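Local coordinates for N2152 (Neocallimastix frontalis, PDB 5U22), which probably hydrolyses rare arabinosyl substrates with polyspecific activity, as a family 39 glycoside hydrolase, at residues G182-W187 / I209-E214. Sequence-based numbering, arbitrary orientation.
Sequences GPSFSW and IIAWHE
The carbonyl oxygen of Gly-182 takes a hydrogen bond from the backbone N of Ala-211 (O to N, 2.8 Å) and a CA-H...O contact from Ile-210 CA. The N-H comes from well above the carbonyl plane, 65° out of it; the peptide bond before Pro-183 is cis. Gly-182 N hydrogen-bonds to Ile-209 O and Ser-184 N to Ala-211 O, so two parallel strands zip together. With CG1 anti to its backbone N (chi1 -164°), Ile-210 brings CD1 to 3.8 Å from Pro-183 CD. The CB atoms of Phe-185 and Trp-212 meet at 4.1 Å. Pro-183 CG lies over one face of the Phe-185 ring, while the indole NE1 of Trp-212 gives a hydrogen bond in its ring plane to Glu-214 OE2. Further along, His-213 N donates to Phe-185 O (2.9 Å), nearly in line with the C=O bond. The carbonyl oxygens of Phe-185 and Ser-184 lie over one imidazole face, Ser-184 O offset toward the rim, and ND1 is hydrogen-bonded to Glu-147 OE2. An alanine in place of His-213 would probably leave that carboxylate without this partner and open a gap above both carbonyls. Ser-184 OG is hydrogen-bonded to Glu-143 OE2, and the Ser-186 side chain lies about 5 Å from a bound bis-tris, consistent with the active-site end of the barrel, at the C-terminal strand ends in TIM-barrel glycosidases. Strands 180-185 and 209-212 are adjacent staves, joined by a beta-alpha-beta crossover through helix 190-202, whose Met-193 touches Phe-185 and Trp-212; strand 242-247 flanks 209-212 on its other side.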
loop_
_atom_site.group_PDB
_atom_site.type_symbol
_atom_site.label_atom_id
_atom_site.label_comp_id
_atom_site.label_asym_id
_atom_site.label_seq_id
_atom_site.Cartn_x
_atom_site.Cartn_y
_atom_site.Cartn_z
ATOM N N GLY A 182 -4.312 -5.950 -13.122
ATOM C CA GLY A 182 -3.929 -7.336 -12.899
ATOM C C GLY A 182 -2.467 -7.554 -13.214
ATOM O O GLY A 182 -1.749 -6.598 -13.488
ATOM N N PRO A 183 -2.017 -8.813 -13.208
ATOM C CA PRO A 183 -2.791 -10.048 -13.052
ATOM C C PRO A 183 -2.985 -10.497 -11.608
ATOM O O PRO A 183 -3.568 -11.554 -11.410
ATOM C CB PRO A 183 -1.947 -11.062 -13.813
ATOM C CG PRO A 183 -0.548 -10.612 -13.549
ATOM C CD PRO A 183 -0.590 -9.095 -13.456
ATOM N N SER A 184 -2.489 -9.726 -10.634
ATOM C CA SER A 184 -2.771 -9.946 -9.209
ATOM C C SER A 184 -2.133 -11.228 -8.664
ATOM O O SER A 184 -2.709 -11.894 -7.801
ATOM C CB SER A 184 -4.279 -9.945 -8.940
ATOM O OG SER A 184 -4.895 -8.828 -9.570
ATOM N N PHE A 185 -0.926 -11.553 -9.131
ATOM C CA PHE A 185 -0.212 -12.728 -8.644
ATOM C C PHE A 185 -0.085 -12.701 -7.125
ATOM O O PHE A 185 0.116 -11.644 -6.517
ATOM C CB PHE A 185 1.208 -12.791 -9.206
ATOM C CG PHE A 185 1.304 -12.951 -10.692
ATOM C CD1 PHE A 185 0.548 -13.878 -11.368
ATOM C CD2 PHE A 185 2.231 -12.194 -11.407
ATOM C CE1 PHE A 185 0.685 -14.032 -12.738
ATOM C CE2 PHE A 185 2.365 -12.339 -12.781
ATOM C CZ PHE A 185 1.593 -13.265 -13.444
ATOM N N SER A 186 -0.141 -13.890 -6.514
ATOM C CA SER A 186 0.088 -13.982 -5.074
ATOM C C SER A 186 1.524 -13.624 -4.705
ATOM O O SER A 186 1.776 -13.051 -3.635
ATOM C CB SER A 186 -0.235 -15.379 -4.575
ATOM O OG SER A 186 -0.010 -15.442 -3.187
ATOM N N TRP A 187 2.480 -13.989 -5.548
ATOM C CA TRP A 187 3.863 -13.602 -5.334
ATOM C C TRP A 187 4.506 -13.310 -6.679
ATOM O O TRP A 187 4.087 -13.832 -7.717
ATOM C CB TRP A 187 4.661 -14.680 -4.578
ATOM C CG TRP A 187 4.837 -15.954 -5.354
ATOM C CD1 TRP A 187 5.876 -16.277 -6.189
ATOM C CD2 TRP A 187 3.947 -17.071 -5.372
ATOM N NE1 TRP A 187 5.677 -17.530 -6.730
ATOM C CE2 TRP A 187 4.505 -18.040 -6.238
ATOM C CE3 TRP A 187 2.732 -17.351 -4.736
ATOM C CZ2 TRP A 187 3.885 -19.264 -6.486
ATOM C CZ3 TRP A 187 2.114 -18.570 -4.984
ATOM C CH2 TRP A 187 2.692 -19.511 -5.852
ATOM N N ILE A 209 -2.933 -1.006 -15.114
ATOM C CA ILE A 209 -2.219 -0.952 -13.845
ATOM C C ILE A 209 -1.779 -2.377 -13.530
ATOM O O ILE A 209 -2.620 -3.284 -13.451
ATOM C CB ILE A 209 -3.101 -0.393 -12.710
ATOM C CG1 ILE A 209 -3.772 0.922 -13.133
ATOM C CG2 ILE A 209 -2.271 -0.187 -11.445
ATOM C CD1 ILE A 209 -4.849 1.417 -12.158
ATOM N N ILE A 210 -0.467 -2.578 -13.375
ATOM C CA ILE A 210 0.084 -3.900 -13.092
ATOM C C ILE A 210 -0.058 -4.177 -11.603
ATOM O O ILE A 210 0.159 -3.295 -10.767
ATOM C CB ILE A 210 1.552 -3.987 -13.556
ATOM C CG1 ILE A 210 2.029 -5.441 -13.637
ATOM C CG2 ILE A 210 2.475 -3.171 -12.646
ATOM C CD1 ILE A 210 1.441 -6.194 -14.836
ATOM N N ALA A 211 -0.442 -5.404 -11.256
ATOM C CA ALA A 211 -0.750 -5.735 -9.875
ATOM C C ALA A 211 -0.119 -7.064 -9.493
ATOM O O ALA A 211 -0.205 -8.041 -10.244
ATOM C CB ALA A 211 -2.273 -5.834 -9.657
ATOM N N TRP A 212 0.492 -7.096 -8.312
ATOM C CA TRP A 212 0.821 -8.352 -7.654
ATOM C C TRP A 212 0.867 -8.103 -6.156
ATOM O O TRP A 212 0.717 -6.967 -5.692
ATOM C CB TRP A 212 2.143 -8.942 -8.158
ATOM C CG TRP A 212 3.411 -8.203 -7.829
ATOM C CD1 TRP A 212 4.206 -8.375 -6.716
ATOM C CD2 TRP A 212 4.074 -7.228 -8.649
ATOM N NE1 TRP A 212 5.306 -7.546 -6.798
ATOM C CE2 TRP A 212 5.251 -6.836 -7.970
ATOM C CE3 TRP A 212 3.780 -6.643 -9.890
ATOM C CZ2 TRP A 212 6.136 -5.875 -8.487
ATOM C CZ3 TRP A 212 4.662 -5.703 -10.413
ATOM C CH2 TRP A 212 5.831 -5.327 -9.709
ATOM N N HIS A 213 1.085 -9.176 -5.404
ATOM C CA HIS A 213 1.066 -9.135 -3.950
ATOM C C HIS A 213 2.467 -9.340 -3.398
ATOM O O HIS A 213 3.296 -10.025 -4.002
ATOM C CB HIS A 213 0.121 -10.197 -3.409
ATOM C CG HIS A 213 -1.292 -10.001 -3.852
ATOM N ND1 HIS A 213 -2.262 -10.973 -3.722
ATOM C CD2 HIS A 213 -1.897 -8.937 -4.434
ATOM C CE1 HIS A 213 -3.402 -10.511 -4.204
ATOM N NE2 HIS A 213 -3.207 -9.282 -4.650
ATOM N N GLU A 214 2.728 -8.730 -2.241
ATOM C CA GLU A 214 4.008 -8.880 -1.538
ATOM C C GLU A 214 3.688 -9.310 -0.110
ATOM O O GLU A 214 3.687 -8.509 0.831
ATOM C CB GLU A 214 4.847 -7.592 -1.588
ATOM C CG GLU A 214 5.346 -7.209 -2.996
ATOM C CD GLU A 214 6.486 -8.098 -3.502
ATOM O OE1 GLU A 214 6.780 -9.153 -2.880
ATOM O OE2 GLU A 214 7.096 -7.721 -4.532
#